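Trans-4-hydroxy-L-proline dehydratase (Clostridioides difficile 70-100-2010, PDB 6VXC) uses a glycyl radical to dehydrate trans-4-hydroxy-L-proline to (S)-1-pyrroline-5-carboxylate in the anaerobic breakdown of hydroxyproline. Local coordinates at residues 353-361 with 785-793; 380-388 with 408-419. One frame throughout, in Å; residues are numbered along the deposited sequence.

Contact 1: 353-361 with 785-793; sequences ESSTYTDFA and GYSDHFNNL
Gly785, the residue that carries the radical in the activated enzyme but is unmodified here, comes within 4.4 Å of Phe360 through its carbonyl O, measured to CD2 of that ring. Tyr786 follows, its ring swung between its own backbone N and carbonyl carbon (chi1 71°) and held against the 353-361 loop. Phe360 turns an edge to one face of it in a T-shaped pair, planes 63° apart, with CE2 3.4 Å from Tyr786 CD1. On the same side of the ring, Thr358 OG1 approaches obliquely, 3.7 Å from Tyr786 CD2. Asp788 is the polar hub: Thr356 OG1 donates to Asp788 OD2 at 2.9 Å, arriving from well above the carboxylate plane. The same Thr356 oxygen accepts from Thr358 N in an ST turn, so one oxygen serves both the turn and the bond to Asp788. At the other carboxylate oxygen, Asn792 ND2 donates to Asp788 OD1 at 3.1 Å, almost straight at 173°. Asn792 also brings ND2 to the edge of the Tyr357 ring. Water bridges widen the contact: one ties Ser355 O to Tyr786 OH and Asp788 OD2, another joins Ser355 to Asn792 O. Phe360 also lies near Cys454, the probable thiyl radical site, so the contact borders the active site. The loop runs from helix 348-353 into strand 362-366, while strand 787-789 pairs antiparallel with 780-782 and leads toward helix 795-803.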
loop_
_atom_site.group_PDB
_atom_site.type_symbol
_atom_site.label_atom_id
_atom_site.label_comp_id
_atom_site.label_asym_id
_atom_site.label_seq_id
_atom_site.Cartn_x
_atom_site.Cartn_y
_atom_site.Cartn_z
ATOM N N GLU A 353 -10.771 -2.825 5.185
ATOM C CA GLU A 353 -9.658 -3.468 4.509
ATOM C C GLU A 353 -8.346 -2.721 4.710
ATOM O O GLU A 353 -7.284 -3.298 4.461
ATOM C CB GLU A 353 -9.938 -3.627 3.007
ATOM C CG GLU A 353 -10.070 -2.315 2.221
ATOM C CD GLU A 353 -10.545 -2.534 0.777
ATOM O OE1 GLU A 353 -10.024 -3.445 0.112
ATOM O OE2 GLU A 353 -11.442 -1.802 0.298
ATOM N N SER A 354 -8.385 -1.462 5.172
ATOM C CA SER A 354 -7.174 -0.678 5.372
ATOM C C SER A 354 -7.365 0.187 6.625
ATOM O O SER A 354 -7.389 1.406 6.576
ATOM C CB SER A 354 -6.864 0.181 4.143
ATOM O OG SER A 354 -5.629 0.867 4.284
ATOM N N SER A 355 -7.448 -0.456 7.790
ATOM C CA SER A 355 -7.901 0.224 9.004
ATOM C C SER A 355 -6.702 0.856 9.724
ATOM O O SER A 355 -6.227 0.379 10.755
ATOM C CB SER A 355 -8.663 -0.759 9.889
ATOM O OG SER A 355 -9.301 -0.099 10.966
ATOM N N THR A 356 -6.240 1.988 9.184
ATOM C CA THR A 356 -5.028 2.635 9.672
ATOM C C THR A 356 -5.031 4.092 9.241
ATOM O O THR A 356 -5.649 4.450 8.236
ATOM C CB THR A 356 -3.769 1.944 9.126
ATOM O OG1 THR A 356 -2.601 2.622 9.609
ATOM C CG2 THR A 356 -3.752 1.998 7.593
ATOM N N TYR A 357 -4.318 4.925 10.005
ATOM C CA TYR A 357 -3.988 6.278 9.559
ATOM C C TYR A 357 -2.835 6.298 8.556
ATOM O O TYR A 357 -2.658 7.299 7.858
ATOM C CB TYR A 357 -3.597 7.180 10.746
ATOM C CG TYR A 357 -4.680 7.526 11.750
ATOM C CD1 TYR A 357 -5.663 8.471 11.463
ATOM C CD2 TYR A 357 -4.702 6.925 13.000
ATOM C CE1 TYR A 357 -6.658 8.791 12.406
ATOM C CE2 TYR A 357 -5.673 7.228 13.946
ATOM C CZ TYR A 357 -6.656 8.160 13.647
ATOM O OH TYR A 357 -7.612 8.455 14.596
ATOM N N THR A 358 -2.008 5.257 8.511
ATOM C CA THR A 358 -0.829 5.293 7.650
ATOM C C THR A 358 -1.238 5.158 6.181
ATOM O O THR A 358 -2.306 4.632 5.856
ATOM C CB THR A 358 0.165 4.200 8.052
ATOM O OG1 THR A 358 -0.412 2.900 7.868
ATOM C CG2 THR A 358 0.551 4.353 9.531
ATOM N N ASP A 359 -0.371 5.655 5.285
ATOM C CA ASP A 359 -0.650 5.665 3.851
ATOM C C ASP A 359 0.407 4.911 3.057
ATOM O O ASP A 359 0.548 5.150 1.856
ATOM C CB ASP A 359 -0.775 7.103 3.321
ATOM C CG ASP A 359 -1.791 7.236 2.165
ATOM O OD1 ASP A 359 -2.386 6.229 1.731
ATOM O OD2 ASP A 359 -1.988 8.374 1.703
ATOM N N PHE A 360 1.180 4.035 3.708
ATOM C CA PHE A 360 1.956 3.007 3.023
ATOM C C PHE A 360 2.936 3.598 2.013
ATOM O O PHE A 360 3.049 3.122 0.883
ATOM C CB PHE A 360 1.033 1.987 2.336
ATOM C CG PHE A 360 0.150 1.251 3.277
ATOM C CD1 PHE A 360 -1.043 1.798 3.700
ATOM C CD2 PHE A 360 0.520 0.010 3.760
ATOM C CE1 PHE A 360 -1.849 1.130 4.573
ATOM C CE2 PHE A 360 -0.289 -0.664 4.638
ATOM C CZ PHE A 360 -1.478 -0.095 5.051
ATOM N N ALA A 361 3.669 4.624 2.436
ATOM C CA ALA A 361 4.729 5.208 1.616
ATOM C C ALA A 361 5.989 4.393 1.875
ATOM O O ALA A 361 6.656 4.566 2.893
ATOM C CB ALA A 361 4.938 6.683 1.926
ATOM N N GLY A 785 2.620 -5.896 6.411
ATOM C CA GLY A 785 3.192 -4.961 5.465
ATOM C C GLY A 785 3.348 -3.549 5.971
ATOM O O GLY A 785 3.718 -2.665 5.182
ATOM N N TYR A 786 3.077 -3.311 7.254
ATOM C CA TYR A 786 3.223 -2.007 7.894
ATOM C C TYR A 786 3.155 -2.176 9.404
ATOM O O TYR A 786 2.644 -3.171 9.911
ATOM C CB TYR A 786 2.148 -1.022 7.459
ATOM C CG TYR A 786 0.773 -1.340 7.996
ATOM C CD1 TYR A 786 0.049 -2.414 7.498
ATOM C CD2 TYR A 786 0.208 -0.582 9.017
ATOM C CE1 TYR A 786 -1.213 -2.700 7.975
ATOM C CE2 TYR A 786 -1.054 -0.864 9.508
ATOM C CZ TYR A 786 -1.756 -1.930 8.980
ATOM O OH TYR A 786 -3.008 -2.229 9.451
ATOM N N SER A 787 3.630 -1.159 10.107
ATOM C CA SER A 787 3.578 -1.093 11.559
ATOM C C SER A 787 2.547 -0.064 11.989
ATOM O O SER A 787 2.270 0.899 11.268
ATOM C CB SER A 787 4.951 -0.741 12.157
ATOM O OG SER A 787 5.920 -1.705 11.797
ATOM N N ASP A 788 1.962 -0.286 13.159
ATOM C CA ASP A 788 0.942 0.620 13.668
ATOM C C ASP A 788 0.923 0.547 15.185
ATOM O O ASP A 788 1.393 -0.418 15.777
ATOM C CB ASP A 788 -0.448 0.277 13.092
ATOM C CG ASP A 788 -1.368 1.495 12.994
ATOM O OD1 ASP A 788 -1.121 2.503 13.697
ATOM O OD2 ASP A 788 -2.342 1.435 12.200
ATOM N N HIS A 789 0.353 1.569 15.810
ATOM C CA HIS A 789 0.122 1.507 17.246
ATOM C C HIS A 789 -0.876 0.408 17.577
ATOM O O HIS A 789 -1.916 0.279 16.927
ATOM C CB HIS A 789 -0.383 2.852 17.767
ATOM C CG HIS A 789 0.684 3.892 17.863
ATOM N ND1 HIS A 789 0.984 4.746 16.826
ATOM C CD2 HIS A 789 1.545 4.195 18.862
ATOM C CE1 HIS A 789 1.979 5.536 17.184
ATOM N NE2 HIS A 789 2.335 5.227 18.417
ATOM N N PHE A 790 -0.516 -0.420 18.562
ATOM C CA PHE A 790 -1.387 -1.482 19.040
ATOM C C PHE A 790 -2.773 -0.957 19.413
ATOM O O PHE A 790 -3.785 -1.597 19.115
ATOM C CB PHE A 790 -0.698 -2.181 20.226
ATOM C CG PHE A 790 -1.435 -3.372 20.769
ATOM C CD1 PHE A 790 -1.448 -4.571 20.081
ATOM C CD2 PHE A 790 -2.046 -3.315 22.019
ATOM C CE1 PHE A 790 -2.118 -5.679 20.593
ATOM C CE2 PHE A 790 -2.704 -4.419 22.546
ATOM C CZ PHE A 790 -2.747 -5.595 21.838
ATOM N N ASN A 791 -2.836 0.230 20.016
ATOM C CA ASN A 791 -4.099 0.843 20.418
ATOM C C ASN A 791 -4.964 1.284 19.235
ATOM O O ASN A 791 -6.133 1.614 19.449
ATOM C CB ASN A 791 -3.852 2.065 21.323
ATOM C CG ASN A 791 -3.402 1.688 22.728
ATOM O OD1 ASN A 791 -3.492 0.530 23.142
ATOM N ND2 ASN A 791 -2.963 2.692 23.494
ATOM N N ASN A 792 -4.423 1.350 18.017
ATOM C CA ASN A 792 -5.223 1.658 16.832
ATOM C C ASN A 792 -5.923 0.435 16.259
ATOM O O ASN A 792 -6.635 0.563 15.263
ATOM C CB ASN A 792 -4.366 2.284 15.729
ATOM C CG ASN A 792 -4.043 3.742 16.003
ATOM O OD1 ASN A 792 -4.742 4.409 16.749
ATOM N ND2 ASN A 792 -2.986 4.243 15.377
ATOM N N LEU A 793 -5.717 -0.740 16.834
ATOM C CA LEU A 793 -6.229 -1.975 16.278
ATOM C C LEU A 793 -7.482 -2.426 17.029
ATOM O O LEU A 793 -7.597 -2.243 18.241
ATOM C CB LEU A 793 -5.152 -3.054 16.331
ATOM C CG LEU A 793 -3.738 -2.606 15.911
ATOM C CD1 LEU A 793 -2.777 -3.738 16.113
ATOM C CD2 LEU A 793 -3.681 -2.112 14.453
HETATM O O HOH W 1 -7.585 -0.467 12.885
HETATM O O HOH W 2 -3.865 -0.730 11.569
HETATM O O HOH W 3 -2.346 4.435 11.968
#

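Contact 2: 380-388 with 408-419; sequences SYIILDVMD and KFLKRACEISRK
Leu384 seats itself as a knob among Phe409, Arg412, Ala413 and Ile416, and this is the tight part of the contact. Helices 380-388 and 408-418 run nearly parallel, 8° apart, with axes 10.7 Å from each other. Leu384 CD1 does most of the touching, 3.5 Å from Arg412 CG and 3.6 Å from Phe409 CE1, while Ile416 CD1 comes 3.6 Å from Leu384 O and also touches Met387 CG. Phe409, with CG anti to the backbone N (chi1 -180°), sets its edge against one face of Tyr381 in a T-shaped pair, centroids 5.7 Å apart. Strand 396-401 packs on the buried side, where Val399 meets both Leu384 and Phe409.

The other side is looser and charged. Lys408 NZ stands above the Tyr381 ring, at a range that allows at most a weak cation-pi attraction. The Arg412 chain bends at CB-CG (chi2 74°) and carries its guanidinium between two acidic residues. NH2 donates to Asp385 OD1 at 2.9 Å, nearly straight, and NH1 and NH2 together grip Asp388 OD2, all in the guanidinium plane. Lys419 NZ takes the syn lone pair of Asp388 OD1 at 2.7 Å, and a water joins Arg412 NE to Asp385 OD1 and Tyr381 O. Asp385 OD2 has a second partner in Arg324. With two cationic side chains on Asp388 and two on Asp385, both carboxylates are probably kept ionised, and the network ties the helices together along their more exposed flank.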
loop_
_atom_site.group_PDB
_atom_site.type_symbol
_atom_site.label_atom_id
_atom_site.label_comp_id
_atom_site.label_asym_id
_atom_site.label_seq_id
_atom_site.Cartn_x
_atom_site.Cartn_y
_atom_site.Cartn_z
ATOM N N SER A 380 22.474 4.937 2.422
ATOM C CA SER A 380 21.751 3.771 2.928
ATOM C C SER A 380 21.892 3.657 4.435
ATOM O O SER A 380 20.918 3.378 5.147
ATOM C CB SER A 380 22.253 2.479 2.269
ATOM O OG SER A 380 22.395 2.592 0.875
ATOM N N TYR A 381 23.113 3.832 4.934
ATOM C CA TYR A 381 23.332 3.730 6.367
ATOM C C TYR A 381 22.740 4.917 7.108
ATOM O O TYR A 381 22.253 4.756 8.229
ATOM C CB TYR A 381 24.825 3.574 6.663
ATOM C CG TYR A 381 25.318 2.180 6.389
ATOM C CD1 TYR A 381 24.959 1.133 7.229
ATOM C CD2 TYR A 381 26.133 1.906 5.294
ATOM C CE1 TYR A 381 25.396 -0.158 7.007
ATOM C CE2 TYR A 381 26.578 0.614 5.050
ATOM C CZ TYR A 381 26.204 -0.416 5.914
ATOM O OH TYR A 381 26.651 -1.696 5.683
ATOM N N ILE A 382 22.753 6.107 6.492
ATOM C CA ILE A 382 22.083 7.250 7.098
ATOM C C ILE A 382 20.584 6.969 7.253
ATOM O O ILE A 382 19.999 7.243 8.303
ATOM C CB ILE A 382 22.354 8.534 6.288
ATOM C CG1 ILE A 382 23.853 8.860 6.236
ATOM C CG2 ILE A 382 21.646 9.705 6.909
ATOM C CD1 ILE A 382 24.198 10.027 5.283
ATOM N N ILE A 383 19.945 6.406 6.221
ATOM C CA ILE A 383 18.510 6.103 6.312
ATOM C C ILE A 383 18.229 5.120 7.449
ATOM O O ILE A 383 17.280 5.297 8.223
ATOM C CB ILE A 383 17.995 5.569 4.963
ATOM C CG1 ILE A 383 18.013 6.706 3.925
ATOM C CG2 ILE A 383 16.593 4.937 5.122
ATOM C CD1 ILE A 383 17.818 6.258 2.479
ATOM N N LEU A 384 19.052 4.075 7.579
ATOM C CA LEU A 384 18.878 3.153 8.701
ATOM C C LEU A 384 19.011 3.872 10.042
ATOM O O LEU A 384 18.218 3.631 10.962
ATOM C CB LEU A 384 19.867 1.993 8.599
ATOM C CG LEU A 384 19.677 0.973 7.474
ATOM C CD1 LEU A 384 20.562 -0.245 7.715
ATOM C CD2 LEU A 384 18.208 0.550 7.342
ATOM N N ASP A 385 19.974 4.794 10.157
ATOM C CA ASP A 385 20.100 5.566 11.391
ATOM C C ASP A 385 18.862 6.425 11.653
ATOM O O ASP A 385 18.414 6.533 12.801
ATOM C CB ASP A 385 21.348 6.455 11.362
ATOM C CG ASP A 385 22.642 5.673 11.526
ATOM O OD1 ASP A 385 22.607 4.528 12.028
ATOM O OD2 ASP A 385 23.698 6.216 11.152
ATOM N N VAL A 386 18.316 7.092 10.624
ATOM C CA VAL A 386 17.176 7.961 10.916
ATOM C C VAL A 386 15.918 7.138 11.218
ATOM O O VAL A 386 15.128 7.509 12.096
ATOM C CB VAL A 386 16.920 9.026 9.818
ATOM C CG1 VAL A 386 18.047 9.144 8.799
ATOM C CG2 VAL A 386 15.538 8.903 9.184
ATOM N N MET A 387 15.699 6.012 10.524
ATOM C CA MET A 387 14.491 5.249 10.843
ATOM C C MET A 387 14.576 4.674 12.257
ATOM O O MET A 387 13.586 4.688 13.002
ATOM C CB MET A 387 14.234 4.151 9.801
ATOM C CG MET A 387 15.164 2.958 9.849
ATOM S SD MET A 387 14.649 1.571 8.803
ATOM C CE MET A 387 13.170 1.028 9.675
ATOM N N ASP A 388 15.773 4.236 12.656
ATOM C CA ASP A 388 16.022 3.751 14.011
ATOM C C ASP A 388 15.741 4.845 15.040
ATOM O O ASP A 388 14.939 4.663 15.962
ATOM C CB ASP A 388 17.478 3.279 14.073
ATOM C CG ASP A 388 17.824 2.452 15.296
ATOM O OD1 ASP A 388 16.925 1.999 16.038
ATOM O OD2 ASP A 388 19.048 2.235 15.485
ATOM N N LYS A 408 27.098 -6.713 6.844
ATOM C CA LYS A 408 26.966 -5.643 7.829
ATOM C C LYS A 408 25.654 -4.882 7.658
ATOM O O LYS A 408 25.007 -4.509 8.645
ATOM C CB LYS A 408 28.149 -4.679 7.720
ATOM C CG LYS A 408 28.028 -3.442 8.605
ATOM C CD LYS A 408 29.238 -2.502 8.458
ATOM C CE LYS A 408 29.038 -1.213 9.241
ATOM N NZ LYS A 408 30.069 -0.200 8.906
ATOM N N PHE A 409 25.252 -4.629 6.411
ATOM C CA PHE A 409 24.005 -3.909 6.178
ATOM C C PHE A 409 22.814 -4.741 6.638
ATOM O O PHE A 409 21.937 -4.249 7.350
ATOM C CB PHE A 409 23.878 -3.547 4.699
ATOM C CG PHE A 409 22.607 -2.793 4.359
ATOM C CD1 PHE A 409 22.526 -1.424 4.556
ATOM C CD2 PHE A 409 21.500 -3.456 3.841
ATOM C CE1 PHE A 409 21.368 -0.725 4.241
ATOM C CE2 PHE A 409 20.328 -2.758 3.531
ATOM C CZ PHE A 409 20.268 -1.382 3.734
ATOM N N LEU A 410 22.782 -6.017 6.259
ATOM C CA LEU A 410 21.690 -6.874 6.701
ATOM C C LEU A 410 21.597 -6.923 8.227
ATOM O O LEU A 410 20.501 -6.839 8.796
ATOM C CB LEU A 410 21.873 -8.278 6.118
ATOM C CG LEU A 410 20.960 -9.376 6.662
ATOM C CD1 LEU A 410 19.474 -9.050 6.444
ATOM C CD2 LEU A 410 21.344 -10.748 6.074
ATOM N N LYS A 411 22.740 -7.056 8.912
ATOM C CA LYS A 411 22.699 -7.194 10.364
ATOM C C LYS A 411 22.235 -5.907 11.034
ATOM O O LYS A 411 21.523 -5.950 12.041
ATOM C CB LYS A 411 24.061 -7.641 10.899
ATOM C CG LYS A 411 24.356 -9.121 10.590
ATOM C CD LYS A 411 25.676 -9.594 11.186
ATOM C CE LYS A 411 25.627 -9.638 12.711
ATOM N NZ LYS A 411 26.842 -10.319 13.267
ATOM N N ARG A 412 22.621 -4.755 10.493
ATOM C CA ARG A 412 22.105 -3.495 11.010
ATOM C C ARG A 412 20.585 -3.427 10.867
ATOM O O ARG A 412 19.889 -2.940 11.769
ATOM C CB ARG A 412 22.778 -2.328 10.293
ATOM C CG ARG A 412 22.276 -0.974 10.693
ATOM C CD ARG A 412 22.774 -0.567 12.068
ATOM N NE ARG A 412 22.392 0.812 12.365
ATOM C CZ ARG A 412 21.478 1.145 13.263
ATOM N NH1 ARG A 412 20.876 0.190 13.960
ATOM N NH2 ARG A 412 21.168 2.419 13.465
ATOM N N ALA A 413 20.057 -3.889 9.726
ATOM C CA ALA A 413 18.606 -3.961 9.561
ATOM C C ALA A 413 17.985 -4.918 10.574
ATOM O O ALA A 413 16.948 -4.612 11.174
ATOM C CB ALA A 413 18.253 -4.392 8.135
ATOM N N CYS A 414 18.612 -6.076 10.795
ATOM C CA CYS A 414 18.096 -6.983 11.816
ATOM C C CYS A 414 18.163 -6.369 13.210
ATOM O O CYS A 414 17.274 -6.613 14.032
ATOM C CB CYS A 414 18.842 -8.309 11.782
ATOM S SG CYS A 414 18.532 -9.287 10.314
ATOM N N GLU A 415 19.208 -5.580 13.502
ATOM C CA GLU A 415 19.265 -4.887 14.788
ATOM C C GLU A 415 18.023 -4.049 15.019
ATOM O O GLU A 415 17.470 -4.031 16.123
ATOM C CB GLU A 415 20.475 -3.964 14.867
ATOM C CG GLU A 415 21.778 -4.576 15.208
ATOM C CD GLU A 415 22.849 -3.499 15.336
ATOM O OE1 GLU A 415 22.527 -2.406 15.864
ATOM O OE2 GLU A 415 23.987 -3.741 14.872
ATOM N N ILE A 416 17.586 -3.327 13.990
ATOM C CA ILE A 416 16.424 -2.470 14.144
ATOM C C ILE A 416 15.159 -3.315 14.267
ATOM O O ILE A 416 14.323 -3.072 15.141
ATOM C CB ILE A 416 16.347 -1.462 12.981
ATOM C CG1 ILE A 416 17.628 -0.605 12.936
ATOM C CG2 ILE A 416 15.141 -0.578 13.129
ATOM C CD1 ILE A 416 17.849 0.134 11.594
ATOM N N SER A 417 15.014 -4.330 13.411
ATOM C CA SER A 417 13.830 -5.193 13.462
ATOM C C SER A 417 13.683 -5.836 14.839
ATOM O O SER A 417 12.582 -5.885 15.407
ATOM C CB SER A 417 13.929 -6.260 12.362
ATOM O OG SER A 417 12.855 -7.192 12.383
ATOM N N ARG A 418 14.804 -6.261 15.424
ATOM C CA ARG A 418 14.759 -6.928 16.709
ATOM C C ARG A 418 14.239 -6.012 17.806
ATOM O O ARG A 418 13.756 -6.499 18.826
ATOM C CB ARG A 418 16.171 -7.426 17.053
ATOM C CG ARG A 418 16.332 -7.984 18.438
ATOM C CD ARG A 418 17.722 -8.593 18.649
ATOM N NE ARG A 418 18.798 -7.608 18.703
ATOM C CZ ARG A 418 20.051 -7.912 19.034
ATOM N NH1 ARG A 418 20.986 -6.984 19.065
ATOM N NH2 ARG A 418 20.365 -9.162 19.334
ATOM N N LYS A 419 14.276 -4.696 17.608
ATOM C CA LYS A 419 13.714 -3.813 18.622
ATOM C C LYS A 419 12.191 -3.907 18.715
ATOM O O LYS A 419 11.612 -3.359 19.652
ATOM C CB LYS A 419 14.161 -2.378 18.360
ATOM C CG LYS A 419 15.685 -2.208 18.396
ATOM C CD LYS A 419 16.097 -0.772 18.229
ATOM C CE LYS A 419 17.617 -0.660 18.215
ATOM N NZ LYS A 419 18.074 0.754 18.165
HETATM O O HOH W 4 23.318 2.374 9.915
#

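How the contacts relate
Contact 1 is the buried one, about 10 Å from the centre of the chain, and contact 2 lies farther out, about 22 Å from it and only partly buried. Their centres are about 21 Å apart and they do not touch. No helix or strand is common to both, yet both adjoin the same mixed sheet: 353-361 leads into its strand 362-366, and the helices of contact 2 pack against strands 396-401 and 426-428. Chemistry follows position. Neutral donors, one carboxylate and ordered water join an irregular loop to a short strand and the turn after it beside the radical site, whereas contact 2 pairs regular helices by apolar packing inside and salt bridges outside, away from the annotated sites.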